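Local coordinates for iota-carrageenase (Alteromonas sp., PDB 1H80), which hydrolyses the beta-1,4 linkages within iota-carrageenan, a sulfated galactan of red algal cell walls, with inversion of anomeric configuration, at residues H66-S74 with H97-I107; R79-K87 with G117-K125. One frame throughout, in Å; residues are numbered along the deposited sequence.

How the interactions relate
Interactions 1 and 2 each join parallel strands stacked on one another in the beta-helix, and they share a border: strands 64-71 and 85-88 are neighbours, and Phe67 CD2 packs 3.7 Å from Ile86 CG2. Leu99 CD1 likewise meets Val122 CG1, so the apolar residues of both contacts pack together inside. Both are only partly buried and both rest on a parallel ladder of backbone bonds; the chemistry of their outer sides differs. Interaction 1 carries a chain of side-chain amides and a carboxylate, with ordered waters at the turn that follows. In interaction 2 a calcium ion bridges the Glu81-Val84 turn and the Asn118-Gly119 segment, with Phe120 filling the inner side.

Interaction 1. Residues H66-S74 with H97-I107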
loop_
_atom_site.group_PDB
_atom_site.type_symbol
_atom_site.label_atom_id
_atom_site.label_comp_id
_atom_site.label_asym_id
_atom_site.label_seq_id
_atom_site.Cartn_x
_atom_site.Cartn_y
_atom_site.Cartn_z
ATOM N N HIS A 66 22.722 5.798 -5.835
ATOM C CA HIS A 66 21.828 5.361 -6.888
ATOM C C HIS A 66 21.821 3.838 -6.888
ATOM O O HIS A 66 22.855 3.200 -7.100
ATOM C CB HIS A 66 22.294 5.900 -8.241
ATOM C CG HIS A 66 22.097 7.374 -8.395
ATOM N ND1 HIS A 66 22.903 8.305 -7.776
ATOM C CD2 HIS A 66 21.150 8.079 -9.057
ATOM C CE1 HIS A 66 22.461 9.520 -8.051
ATOM N NE2 HIS A 66 21.398 9.411 -8.827
ATOM N N PHE A 67 20.652 3.264 -6.617
ATOM C CA PHE A 67 20.497 1.816 -6.581
ATOM C C PHE A 67 19.314 1.390 -7.433
ATOM O O PHE A 67 18.392 2.170 -7.664
ATOM C CB PHE A 67 20.188 1.312 -5.163
ATOM C CG PHE A 67 21.201 1.686 -4.126
ATOM C CD1 PHE A 67 22.551 1.405 -4.305
ATOM C CD2 PHE A 67 20.790 2.264 -2.926
ATOM C CE1 PHE A 67 23.474 1.693 -3.303
ATOM C CE2 PHE A 67 21.706 2.553 -1.919
ATOM C CZ PHE A 67 23.048 2.266 -2.107
ATOM N N LEU A 68 19.344 0.138 -7.872
ATOM C CA LEU A 68 18.241 -0.439 -8.624
ATOM C C LEU A 68 18.422 -1.944 -8.734
ATOM O O LEU A 68 19.528 -2.433 -8.978
ATOM C CB LEU A 68 18.128 0.168 -10.027
ATOM C CG LEU A 68 16.720 0.010 -10.616
ATOM C CD1 LEU A 68 15.754 0.928 -9.871
ATOM C CD2 LEU A 68 16.724 0.357 -12.100
ATOM N N GLY A 69 17.334 -2.675 -8.518
ATOM C CA GLY A 69 17.362 -4.123 -8.626
ATOM C C GLY A 69 18.278 -4.846 -7.662
ATOM O O GLY A 69 18.865 -5.871 -8.009
ATOM N N ILE A 70 18.403 -4.317 -6.452
ATOM C CA ILE A 70 19.259 -4.932 -5.446
ATOM C C ILE A 70 18.588 -6.186 -4.899
ATOM O O ILE A 70 17.398 -6.177 -4.587
ATOM C CB ILE A 70 19.519 -3.960 -4.280
ATOM C CG1 ILE A 70 20.090 -2.643 -4.814
ATOM C CG2 ILE A 70 20.463 -4.598 -3.271
ATOM C CD1 ILE A 70 21.411 -2.792 -5.533
ATOM N N GLN A 71 19.356 -7.265 -4.788
ATOM C CA GLN A 71 18.830 -8.522 -4.273
ATOM C C GLN A 71 19.278 -8.702 -2.832
ATOM O O GLN A 71 20.448 -8.951 -2.566
ATOM C CB GLN A 71 19.336 -9.697 -5.114
ATOM C CG GLN A 71 19.019 -9.578 -6.596
ATOM C CD GLN A 71 17.533 -9.538 -6.876
ATOM O OE1 GLN A 71 16.813 -10.499 -6.602
ATOM N NE2 GLN A 71 17.061 -8.424 -7.423
ATOM N N MET A 72 18.345 -8.573 -1.899
ATOM C CA MET A 72 18.687 -8.736 -0.496
ATOM C C MET A 72 18.933 -10.205 -0.192
ATOM O O MET A 72 18.461 -11.088 -0.908
ATOM C CB MET A 72 17.565 -8.179 0.377
ATOM C CG MET A 72 17.377 -6.675 0.207
ATOM S SD MET A 72 18.886 -5.749 0.601
ATOM C CE MET A 72 18.518 -4.134 -0.086
ATOM N N LYS A 73 19.688 -10.464 0.870
ATOM C CA LYS A 73 20.008 -11.826 1.260
ATOM C C LYS A 73 19.905 -12.020 2.763
ATOM O O LYS A 73 19.875 -11.054 3.526
ATOM C CB LYS A 73 21.414 -12.191 0.781
ATOM C CG LYS A 73 21.507 -12.377 -0.727
ATOM C CD LYS A 73 22.883 -12.869 -1.146
ATOM C CE LYS A 73 22.879 -13.348 -2.587
ATOM N NZ LYS A 73 22.340 -12.317 -3.508
ATOM N N SER A 74 19.863 -13.282 3.173
ATOM C CA SER A 74 19.737 -13.643 4.576
ATOM C C SER A 74 20.822 -13.112 5.495
ATOM O O SER A 74 21.991 -13.007 5.119
ATOM C CB SER A 74 19.692 -15.163 4.723
ATOM O OG SER A 74 18.585 -15.706 4.037
ATOM N N HIS A 97 10.460 -1.639 -12.221
ATOM C CA HIS A 97 11.665 -1.646 -11.414
ATOM C C HIS A 97 11.439 -1.439 -9.932
ATOM O O HIS A 97 10.445 -0.849 -9.512
ATOM C CB HIS A 97 12.613 -0.564 -11.923
ATOM C CG HIS A 97 12.984 -0.720 -13.363
ATOM N ND1 HIS A 97 13.110 0.353 -14.217
ATOM C CD2 HIS A 97 13.271 -1.821 -14.098
ATOM C CE1 HIS A 97 13.457 -0.077 -15.416
ATOM N NE2 HIS A 97 13.562 -1.394 -15.370
ATOM N N ARG A 98 12.377 -1.941 -9.140
ATOM C CA ARG A 98 12.326 -1.799 -7.693
ATOM C C ARG A 98 13.742 -1.490 -7.241
ATOM O O ARG A 98 14.705 -1.956 -7.847
ATOM C CB ARG A 98 11.857 -3.095 -7.022
ATOM C CG ARG A 98 10.571 -3.677 -7.582
ATOM C CD ARG A 98 10.874 -4.732 -8.630
ATOM N NE ARG A 98 9.661 -5.272 -9.234
ATOM C CZ ARG A 98 9.639 -6.314 -10.056
ATOM N NH1 ARG A 98 10.766 -6.936 -10.372
ATOM N NH2 ARG A 98 8.488 -6.732 -10.567
ATOM N N LEU A 99 13.876 -0.696 -6.187
ATOM C CA LEU A 99 15.195 -0.371 -5.679
ATOM C C LEU A 99 15.724 -1.635 -5.016
ATOM O O LEU A 99 16.858 -2.055 -5.257
ATOM C CB LEU A 99 15.126 0.750 -4.641
ATOM C CG LEU A 99 14.841 2.179 -5.101
ATOM C CD1 LEU A 99 14.752 3.076 -3.878
ATOM C CD2 LEU A 99 15.935 2.663 -6.028
ATOM N N PHE A 100 14.871 -2.257 -4.205
ATOM C CA PHE A 100 15.249 -3.449 -3.458
ATOM C C PHE A 100 14.259 -4.595 -3.586
ATOM O O PHE A 100 13.050 -4.396 -3.494
ATOM C CB PHE A 100 15.368 -3.098 -1.973
ATOM C CG PHE A 100 16.088 -1.808 -1.712
ATOM C CD1 PHE A 100 17.428 -1.667 -2.043
ATOM C CD2 PHE A 100 15.419 -0.730 -1.139
ATOM C CE1 PHE A 100 18.097 -0.467 -1.812
ATOM C CE2 PHE A 100 16.078 0.474 -0.902
ATOM C CZ PHE A 100 17.420 0.605 -1.240
ATOM N N GLU A 101 14.781 -5.798 -3.786
ATOM C CA GLU A 101 13.935 -6.978 -3.873
ATOM C C GLU A 101 14.362 -7.887 -2.731
ATOM O O GLU A 101 15.554 -8.094 -2.508
ATOM C CB GLU A 101 14.107 -7.665 -5.226
ATOM C CG GLU A 101 13.697 -6.766 -6.386
ATOM C CD GLU A 101 13.594 -7.503 -7.706
ATOM O OE1 GLU A 101 14.570 -8.175 -8.096
ATOM O OE2 GLU A 101 12.532 -7.400 -8.356
ATOM N N VAL A 102 13.389 -8.407 -1.994
ATOM C CA VAL A 102 13.684 -9.261 -0.854
ATOM C C VAL A 102 12.919 -10.570 -0.931
ATOM O O VAL A 102 11.733 -10.627 -0.604
ATOM C CB VAL A 102 13.316 -8.553 0.468
ATOM C CG1 VAL A 102 13.926 -9.295 1.650
ATOM C CG2 VAL A 102 13.783 -7.106 0.428
ATOM N N GLY A 103 13.599 -11.620 -1.376
ATOM C CA GLY A 103 12.967 -12.919 -1.471
ATOM C C GLY A 103 12.208 -13.129 -2.762
ATOM O O GLY A 103 11.419 -14.062 -2.874
ATOM N N VAL A 104 12.445 -12.266 -3.743
ATOM C CA VAL A 104 11.756 -12.396 -5.019
ATOM C C VAL A 104 12.368 -13.521 -5.840
ATOM O O VAL A 104 11.649 -14.368 -6.374
ATOM C CB VAL A 104 11.823 -11.086 -5.825
ATOM C CG1 VAL A 104 11.200 -11.291 -7.203
ATOM C CG2 VAL A 104 11.093 -9.981 -5.076
ATOM N N ASN A 105 13.697 -13.530 -5.921
ATOM C CA ASN A 105 14.417 -14.542 -6.690
ATOM C C ASN A 105 15.230 -15.496 -5.831
ATOM O O ASN A 105 16.038 -16.271 -6.344
ATOM C CB ASN A 105 15.339 -13.863 -7.700
ATOM C CG ASN A 105 14.585 -12.965 -8.651
ATOM O OD1 ASN A 105 13.716 -13.422 -9.395
ATOM N ND2 ASN A 105 14.907 -11.678 -8.631
ATOM N N ASN A 106 15.027 -15.435 -4.521
ATOM C CA ASN A 106 15.741 -16.315 -3.610
ATOM C C ASN A 106 14.984 -16.410 -2.295
ATOM O O ASN A 106 13.866 -15.910 -2.174
ATOM C CB ASN A 106 17.159 -15.796 -3.372
ATOM C CG ASN A 106 17.175 -14.440 -2.700
ATOM O OD1 ASN A 106 16.135 -13.798 -2.561
ATOM N ND2 ASN A 106 18.356 -13.994 -2.286
ATOM N N ILE A 107 15.593 -17.065 -1.317
ATOM C CA ILE A 107 14.974 -17.235 -0.013
ATOM C C ILE A 107 15.739 -16.376 0.976
ATOM O O ILE A 107 16.954 -16.512 1.107
ATOM C CB ILE A 107 15.034 -18.710 0.422
ATOM C CG1 ILE A 107 14.356 -19.578 -0.643
ATOM C CG2 ILE A 107 14.370 -18.883 1.776
ATOM C CD1 ILE A 107 14.486 -21.070 -0.405
HETATM O O HOH W 1 15.116 -11.208 -4.766
HETATM O O HOH W 2 16.268 -11.408 -2.297
HETATM O O HOH W 3 19.383 -15.144 0.957
#
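Gln71 and Glu101 run side by side, their groups pointing the same way, and the Gln71 amide N-H meets the carboxylate almost head on: NE2 to Glu101 OE1 is 2.6 Å, with 175° at the hydrogen. The oxygen uses its anti lone pair and lies in the amide plane of Gln71, while amide and carboxylate planes stand 79° apart. The other end of the amide is also taken, since Gln71 OE1 accepts from Asn105 ND2 at 3.0 Å, the donor lying above the carbonyl plane, and from a water that in turn accepts from Asn105 N. A second N-H of Gln71 NE2 reaches Gly69 O, so the amide is gripped at both ends and its rotation is fixed. Bent at chi2 (-62°), the Gln71 chain folds back far enough to make these bonds.

On the opposite side of the strands from Gln71 and Glu101 the contact is apolar. Met72 CE presses obliquely on Phe100 CD1 at 3.3 Å, Ile70 CB comes to the ring edge at 3.8 Å, and Met72 CG meets Val102 CG2. Phe113 and Phe135 also meet the Phe100 ring, and Ile46 of helix 39-50 covers Ile70 and Met72.

What positions these side chains is a parallel register, Ile70 beside Phe100 and Gln71 beside Glu101, with Glu101 N donating to Ile70 O (2.8 Å) and Met72 N to Glu101 O (2.9 Å). Further along, Asn106 ND2 donates to Met72 O at 3.2 Å, in the carbonyl plane. At the second carboxylate oxygen, OE2 of Glu101, Arg98 NH1 forms a salt bridge in one of two Arg98 conformers, its hydrogen bond weakly angled. Parallel strands stacked in register, apolar inward and polar outward, are characteristic of the right-handed beta-helix of pectate lyase-like proteins.

Interaction 2. Residues R79-K87 with G117-K125; sequences RVESDVIIK and GNGFLVDFK. With CA (calcium ion), chain C; NA (sodium ion), chain G.
Val80 lies over one face of the Phe120 ring in this stack of beta-helix strands, the two side chains crossing at about a right angle. Its CG1 stands 3.8 Å from the ring centroid and 20° off the normal, a CH-pi contact. Phe120 CG sits between the backbone N and the carbonyl carbon (chi1 58°), which sends the ring toward strands 76-80 and 85-88, where Ile86 CD1 meets CE2 obliquely at 3.8 Å. Phe113 and Phe148 continue this aromatic interior. An alanine at Phe120 is likely to leave the Val80 and Ile86 methyls facing a gap. The backbones beside it are parallel: the directions of strands 85-87 and 120-123 differ by 20°, Ile86 N donates to Leu121 O, and Asp123 N to Ile86 O at 2.8 Å. Beyond them, Lys87 and Asp123 lie side by side, with NZ 4.4 Å from OD2, too far for a salt bridge; Asp126 makes a long, weak ion pair with Lys87 NZ. Asp123 OD1 takes Lys125 N, in an Asx turn, and Lys125 NZ from opposite faces of its plane. Bridging the Glu81-Val84 turn and the Asn118-Gly119 segment, a calcium ion binds Ser82 O and OG, Asn118 OD1 and Gly119 O, with four waters completing eight ligands; Asn118 OD1 is 2.3 Å from the ion.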
loop_
_atom_site.group_PDB
_atom_site.type_symbol
_atom_site.label_atom_id
_atom_site.label_comp_id
_atom_site.label_asym_id
_atom_site.label_seq_id
_atom_site.Cartn_x
_atom_site.Cartn_y
_atom_site.Cartn_z
ATOM N N ARG A 79 21.735 -0.510 7.914
ATOM C CA ARG A 79 21.427 0.671 8.700
ATOM C C ARG A 79 21.843 1.848 7.845
ATOM O O ARG A 79 22.932 1.866 7.269
ATOM C CB ARG A 79 22.178 0.648 10.033
ATOM C CG ARG A 79 21.649 -0.433 10.977
ATOM C CD ARG A 79 20.174 -0.194 11.310
ATOM N NE ARG A 79 19.598 -1.244 12.150
ATOM C CZ ARG A 79 19.129 -2.410 11.709
ATOM N NH1 ARG A 79 19.148 -2.717 10.414
ATOM N NH2 ARG A 79 18.636 -3.280 12.580
ATOM N N VAL A 80 20.962 2.832 7.759
ATOM C CA VAL A 80 21.206 3.992 6.915
ATOM C C VAL A 80 21.320 5.285 7.700
ATOM O O VAL A 80 20.445 5.611 8.496
ATOM C CB VAL A 80 20.062 4.123 5.891
ATOM C CG1 VAL A 80 20.395 5.185 4.867
ATOM C CG2 VAL A 80 19.803 2.775 5.226
ATOM N N GLU A 81 22.392 6.038 7.477
ATOM C CA GLU A 81 22.538 7.291 8.204
ATOM C C GLU A 81 21.430 8.272 7.836
ATOM O O GLU A 81 20.849 8.206 6.751
ATOM C CB GLU A 81 23.931 7.884 7.992
ATOM C CG GLU A 81 25.009 7.017 8.632
ATOM C CD GLU A 81 26.330 7.738 8.823
ATOM O OE1 GLU A 81 26.814 8.367 7.864
ATOM O OE2 GLU A 81 26.892 7.666 9.939
ATOM N N SER A 82 21.148 9.181 8.758
ATOM C CA SER A 82 20.045 10.126 8.630
ATOM C C SER A 82 20.019 11.161 7.512
ATOM O O SER A 82 18.953 11.706 7.212
ATOM C CB SER A 82 19.843 10.831 9.972
ATOM O OG SER A 82 18.627 11.553 9.986
ATOM N N ASP A 83 21.162 11.449 6.900
ATOM C CA ASP A 83 21.181 12.432 5.820
ATOM C C ASP A 83 21.327 11.765 4.463
ATOM O O ASP A 83 21.546 12.427 3.449
ATOM C CB ASP A 83 22.311 13.441 6.031
ATOM C CG ASP A 83 22.101 14.294 7.265
ATOM O OD1 ASP A 83 20.982 14.826 7.432
ATOM O OD2 ASP A 83 23.052 14.439 8.065
ATOM N N VAL A 84 21.194 10.445 4.445
ATOM C CA VAL A 84 21.314 9.698 3.205
ATOM C C VAL A 84 20.143 9.957 2.272
ATOM O O VAL A 84 19.005 10.122 2.706
ATOM C CB VAL A 84 21.391 8.180 3.474
ATOM C CG1 VAL A 84 21.206 7.396 2.166
ATOM C CG2 VAL A 84 22.736 7.843 4.090
ATOM N N ILE A 85 20.447 10.015 0.982
ATOM C CA ILE A 85 19.430 10.195 -0.036
ATOM C C ILE A 85 19.655 9.048 -1.003
ATOM O O ILE A 85 20.766 8.853 -1.503
ATOM C CB ILE A 85 19.584 11.525 -0.794
ATOM C CG1 ILE A 85 19.370 12.699 0.164
ATOM C CG2 ILE A 85 18.575 11.579 -1.935
ATOM C CD1 ILE A 85 19.632 14.057 -0.457
ATOM N N ILE A 86 18.612 8.260 -1.225
ATOM C CA ILE A 86 18.697 7.137 -2.141
ATOM C C ILE A 86 17.797 7.419 -3.331
ATOM O O ILE A 86 16.620 7.742 -3.173
ATOM C CB ILE A 86 18.262 5.821 -1.459
ATOM C CG1 ILE A 86 19.331 5.390 -0.453
ATOM C CG2 ILE A 86 18.046 4.735 -2.500
ATOM C CD1 ILE A 86 18.939 4.188 0.394
ATOM N N LYS A 87 18.368 7.307 -4.522
ATOM C CA LYS A 87 17.628 7.546 -5.754
ATOM C C LYS A 87 17.721 6.319 -6.645
ATOM O O LYS A 87 18.683 5.562 -6.575
ATOM C CB LYS A 87 18.210 8.752 -6.498
ATOM C CG LYS A 87 18.142 10.058 -5.733
ATOM C CD LYS A 87 18.732 11.187 -6.560
ATOM C CE LYS A 87 18.540 12.528 -5.886
ATOM N NZ LYS A 87 18.992 13.637 -6.770
ATOM N N GLY A 117 18.384 7.453 13.437
ATOM C CA GLY A 117 17.854 8.763 13.779
ATOM C C GLY A 117 16.450 9.043 13.282
ATOM O O GLY A 117 15.558 8.215 13.453
ATOM N N ASN A 118 16.251 10.211 12.673
ATOM C CA ASN A 118 14.930 10.572 12.178
ATOM C C ASN A 118 14.640 10.037 10.782
ATOM O O ASN A 118 13.666 10.439 10.142
ATOM C CB ASN A 118 14.713 12.093 12.223
ATOM C CG ASN A 118 15.703 12.858 11.373
ATOM O OD1 ASN A 118 16.204 12.351 10.376
ATOM N ND2 ASN A 118 15.970 14.104 11.756
ATOM N N GLY A 119 15.488 9.132 10.307
ATOM C CA GLY A 119 15.255 8.528 9.009
ATOM C C GLY A 119 15.934 9.195 7.840
ATOM O O GLY A 119 16.452 10.301 7.957
ATOM N N PHE A 120 15.923 8.512 6.702
ATOM C CA PHE A 120 16.558 9.039 5.509
ATOM C C PHE A 120 15.534 9.277 4.423
ATOM O O PHE A 120 14.334 9.114 4.631
ATOM C CB PHE A 120 17.633 8.081 4.999
ATOM C CG PHE A 120 17.124 6.707 4.682
ATOM C CD1 PHE A 120 16.920 5.774 5.694
ATOM C CD2 PHE A 120 16.846 6.341 3.369
ATOM C CE1 PHE A 120 16.447 4.497 5.404
ATOM C CE2 PHE A 120 16.374 5.070 3.070
ATOM C CZ PHE A 120 16.174 4.144 4.087
ATOM N N LEU A 121 16.024 9.644 3.249
ATOM C CA LEU A 121 15.145 9.941 2.140
ATOM C C LEU A 121 15.347 9.065 0.915
ATOM O O LEU A 121 16.477 8.803 0.502
ATOM C CB LEU A 121 15.338 11.401 1.727
ATOM C CG LEU A 121 14.520 11.894 0.536
ATOM C CD1 LEU A 121 13.067 12.019 0.947
ATOM C CD2 LEU A 121 15.052 13.237 0.066
ATOM N N VAL A 122 14.237 8.588 0.365
ATOM C CA VAL A 122 14.251 7.831 -0.882
ATOM C C VAL A 122 13.610 8.871 -1.790
ATOM O O VAL A 122 12.466 9.267 -1.572
ATOM C CB VAL A 122 13.370 6.576 -0.828
ATOM C CG1 VAL A 122 13.206 6.004 -2.230
ATOM C CG2 VAL A 122 14.010 5.541 0.080
ATOM N N ASP A 123 14.350 9.324 -2.796
ATOM C CA ASP A 123 13.864 10.381 -3.676
ATOM C C ASP A 123 13.590 9.946 -5.116
ATOM O O ASP A 123 14.496 9.511 -5.827
ATOM C CB ASP A 123 14.887 11.521 -3.652
ATOM C CG ASP A 123 14.390 12.783 -4.321
ATOM O OD1 ASP A 123 13.185 12.876 -4.627
ATOM O OD2 ASP A 123 15.220 13.696 -4.522
ATOM N N PHE A 124 12.331 10.071 -5.534
ATOM C CA PHE A 124 11.924 9.717 -6.895
ATOM C C PHE A 124 11.639 10.977 -7.708
ATOM O O PHE A 124 11.316 10.888 -8.892
ATOM C CB PHE A 124 10.633 8.884 -6.901
ATOM C CG PHE A 124 10.783 7.485 -6.378
ATOM C CD1 PHE A 124 12.034 6.932 -6.131
ATOM C CD2 PHE A 124 9.651 6.700 -6.165
ATOM C CE1 PHE A 124 12.155 5.619 -5.686
ATOM C CE2 PHE A 124 9.762 5.386 -5.719
ATOM C CZ PHE A 124 11.016 4.846 -5.480
ATOM N N LYS A 125 11.754 12.140 -7.076
ATOM C CA LYS A 125 11.450 13.405 -7.745
ATOM C C LYS A 125 12.175 13.701 -9.054
ATOM O O LYS A 125 11.593 14.309 -9.953
ATOM C CB LYS A 125 11.654 14.578 -6.778
ATOM C CG LYS A 125 10.730 14.535 -5.564
ATOM C CD LYS A 125 10.693 15.867 -4.819
ATOM C CE LYS A 125 12.070 16.302 -4.336
ATOM N NZ LYS A 125 12.677 15.328 -3.388
HETATM CA CA CA C . 17.043 12.507 8.288
HETATM NA NA NA G . 28.818 8.787 9.203
HETATM O O HOH W 4 18.708 12.009 12.832
HETATM O O HOH W 5 18.541 14.276 8.563
HETATM O O HOH W 6 14.520 12.470 8.006
HETATM O O HOH W 7 16.628 12.874 5.917
HETATM O O HOH W 8 15.801 14.752 8.249
HETATM O O HOH W 9 28.979 10.169 7.396
#